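Local coordinates for endo-polygalacturonase (Pectobacterium carotovorum subsp. carotovorum, PDB 1BHE), which hydrolyses the alpha-1,4 bonds between galacturonic acid units of polygalacturonan, an activity with which the bacterium macerates and soft-rots plant tissue, at residues Val226-Tyr231 against Ala235-Ile240. Numbering follows the deposited sequence.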
loop_
_atom_site.group_PDB
_atom_site.type_symbol
_atom_site.label_atom_id
_atom_site.label_comp_id
_atom_site.label_asym_id
_atom_site.label_seq_id
_atom_site.Cartn_x
_atom_site.Cartn_y
_atom_site.Cartn_z
ATOM N N VAL A 226 0.169 -4.052 3.482
ATOM C CA VAL A 226 -0.913 -3.093 3.597
ATOM C C VAL A 226 -0.635 -2.288 4.875
ATOM O O VAL A 226 -0.300 -2.873 5.911
ATOM C CB VAL A 226 -2.320 -3.702 3.698
ATOM C CG1 VAL A 226 -3.366 -2.670 4.140
ATOM C CG2 VAL A 226 -2.801 -4.311 2.390
ATOM N N ALA A 227 -0.736 -0.970 4.812
ATOM C CA ALA A 227 -0.543 -0.143 6.004
ATOM C C ALA A 227 -1.690 0.865 6.058
ATOM O O ALA A 227 -1.754 1.773 5.227
ATOM C CB ALA A 227 0.803 0.549 6.037
ATOM N N ILE A 228 -2.607 0.632 6.980
ATOM C CA ILE A 228 -3.774 1.494 7.187
ATOM C C ILE A 228 -3.392 2.643 8.113
ATOM O O ILE A 228 -2.908 2.401 9.227
ATOM C CB ILE A 228 -4.929 0.663 7.772
ATOM C CG1 ILE A 228 -5.348 -0.439 6.793
ATOM C CG2 ILE A 228 -6.136 1.525 8.114
ATOM C CD1 ILE A 228 -6.205 -1.531 7.405
ATOM N N LYS A 229 -3.518 3.885 7.656
ATOM C CA LYS A 229 -3.090 5.055 8.411
ATOM C C LYS A 229 -4.154 6.145 8.522
ATOM O O LYS A 229 -5.027 6.287 7.666
ATOM C CB LYS A 229 -1.848 5.702 7.774
ATOM C CG LYS A 229 -0.667 4.777 7.528
ATOM C CD LYS A 229 0.467 5.460 6.779
ATOM C CE LYS A 229 1.524 4.445 6.364
ATOM N NZ LYS A 229 2.350 3.991 7.519
ATOM N N ALA A 230 -4.088 6.921 9.600
ATOM C CA ALA A 230 -4.986 8.054 9.826
ATOM C C ALA A 230 -4.173 9.189 10.453
ATOM O O ALA A 230 -3.421 8.965 11.405
ATOM C CB ALA A 230 -6.176 7.669 10.675
ATOM N N TYR A 231 -4.267 10.385 9.892
ATOM C CA TYR A 231 -3.462 11.525 10.273
ATOM C C TYR A 231 -4.169 12.636 11.032
ATOM O O TYR A 231 -5.331 12.948 10.789
ATOM C CB TYR A 231 -2.868 12.156 8.992
ATOM C CG TYR A 231 -1.876 11.253 8.297
ATOM C CD1 TYR A 231 -2.295 10.233 7.452
ATOM C CD2 TYR A 231 -0.512 11.422 8.500
ATOM C CE1 TYR A 231 -1.381 9.403 6.828
ATOM C CE2 TYR A 231 0.407 10.600 7.881
ATOM C CZ TYR A 231 -0.036 9.593 7.047
ATOM O OH TYR A 231 0.887 8.779 6.432
ATOM N N ALA A 235 -9.151 13.443 7.757
ATOM C CA ALA A 235 -10.254 12.534 8.009
ATOM C C ALA A 235 -9.880 11.274 8.769
ATOM O O ALA A 235 -8.763 10.759 8.709
ATOM C CB ALA A 235 -10.922 12.136 6.692
ATOM N N GLU A 236 -10.899 10.704 9.430
ATOM C CA GLU A 236 -10.722 9.407 10.066
ATOM C C GLU A 236 -10.662 8.332 8.975
ATOM O O GLU A 236 -11.226 8.510 7.897
ATOM C CB GLU A 236 -11.864 9.076 11.030
ATOM C CG GLU A 236 -11.820 9.964 12.266
ATOM C CD GLU A 236 -13.095 9.960 13.080
ATOM O OE1 GLU A 236 -14.066 9.278 12.698
ATOM O OE2 GLU A 236 -13.121 10.671 14.108
ATOM N N THR A 237 -9.956 7.254 9.270
ATOM C CA THR A 237 -9.899 6.115 8.356
ATOM C C THR A 237 -10.902 5.101 8.885
ATOM O O THR A 237 -10.729 4.605 10.000
ATOM C CB THR A 237 -8.487 5.505 8.303
ATOM O OG1 THR A 237 -7.633 6.432 7.625
ATOM C CG2 THR A 237 -8.491 4.167 7.587
ATOM N N ARG A 238 -11.976 4.846 8.146
ATOM C CA ARG A 238 -13.022 3.947 8.580
ATOM C C ARG A 238 -13.520 2.999 7.497
ATOM O O ARG A 238 -13.549 3.322 6.312
ATOM C CB ARG A 238 -14.290 4.734 8.989
ATOM C CG ARG A 238 -14.123 5.741 10.101
ATOM C CD ARG A 238 -15.460 6.402 10.447
ATOM N NE ARG A 238 -15.339 6.975 11.776
ATOM C CZ ARG A 238 -15.768 6.459 12.917
ATOM N NH1 ARG A 238 -16.403 5.303 12.986
ATOM N NH2 ARG A 238 -15.519 7.173 14.008
ATOM N N ASN A 239 -14.089 1.881 7.941
ATOM C CA ASN A 239 -14.752 0.913 7.089
ATOM C C ASN A 239 -13.840 0.294 6.042
ATOM O O ASN A 239 -13.823 0.705 4.880
ATOM C CB ASN A 239 -15.962 1.594 6.408
ATOM C CG ASN A 239 -16.879 2.323 7.375
ATOM O OD1 ASN A 239 -16.967 1.953 8.548
ATOM N ND2 ASN A 239 -17.548 3.375 6.912
ATOM N N ILE A 240 -13.121 -0.763 6.433
ATOM C CA ILE A 240 -12.170 -1.432 5.546
ATOM C C ILE A 240 -12.367 -2.941 5.553
ATOM O O ILE A 240 -12.577 -3.546 6.607
ATOM C CB ILE A 240 -10.707 -1.126 5.941
ATOM C CG1 ILE A 240 -10.400 0.368 5.822
ATOM C CG2 ILE A 240 -9.710 -1.919 5.097
ATOM C CD1 ILE A 240 -9.046 0.798 6.326
#
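Ile228 and Ile240 reach toward each other from strands 226-230 and 237-243, and the meeting of their ends is tight: Ile240 CD1 lies 3.5 Å from Ile228 CG2, short for two methyls, and 3.8 Å from Ile228 CD1. Branched, wholly apolar side chains suit this interior, where Ile212 and Ile255 pack alongside. Thr237, with one methyl and one hydroxyl, suits the boundary between this core and the main chain. With OG1 beside its own backbone N (chi1 -70°), CG2 stands anti to that N and lies 3.6 Å from Ile228 CG2, while OG1 donates a 2.6 Å hydrogen bond to Lys229 O, tilted 33° from the carbonyl plane; Ser209 N also bonds this hydroxyl. Beside it the small Ala230 leaves room for the hydroxyl, its CB 3.6 Å from Thr237 OG1. Lys229 points the other way, its NZ bound to Gly256 O and Glu258. The contact is looser at exposed Ala235, whose O is 4.5 Å from Ala230 CB; Arg238 and Glu236 point away, salt-bridged within their own segment (NE to OE1 2.8 Å). Both strands pair in parallel with neighbouring turns, but run at 143° to each other: two walls of one coil of the right-handed parallel beta-helix of family 28 glycosyl hydrolases, facing across its core.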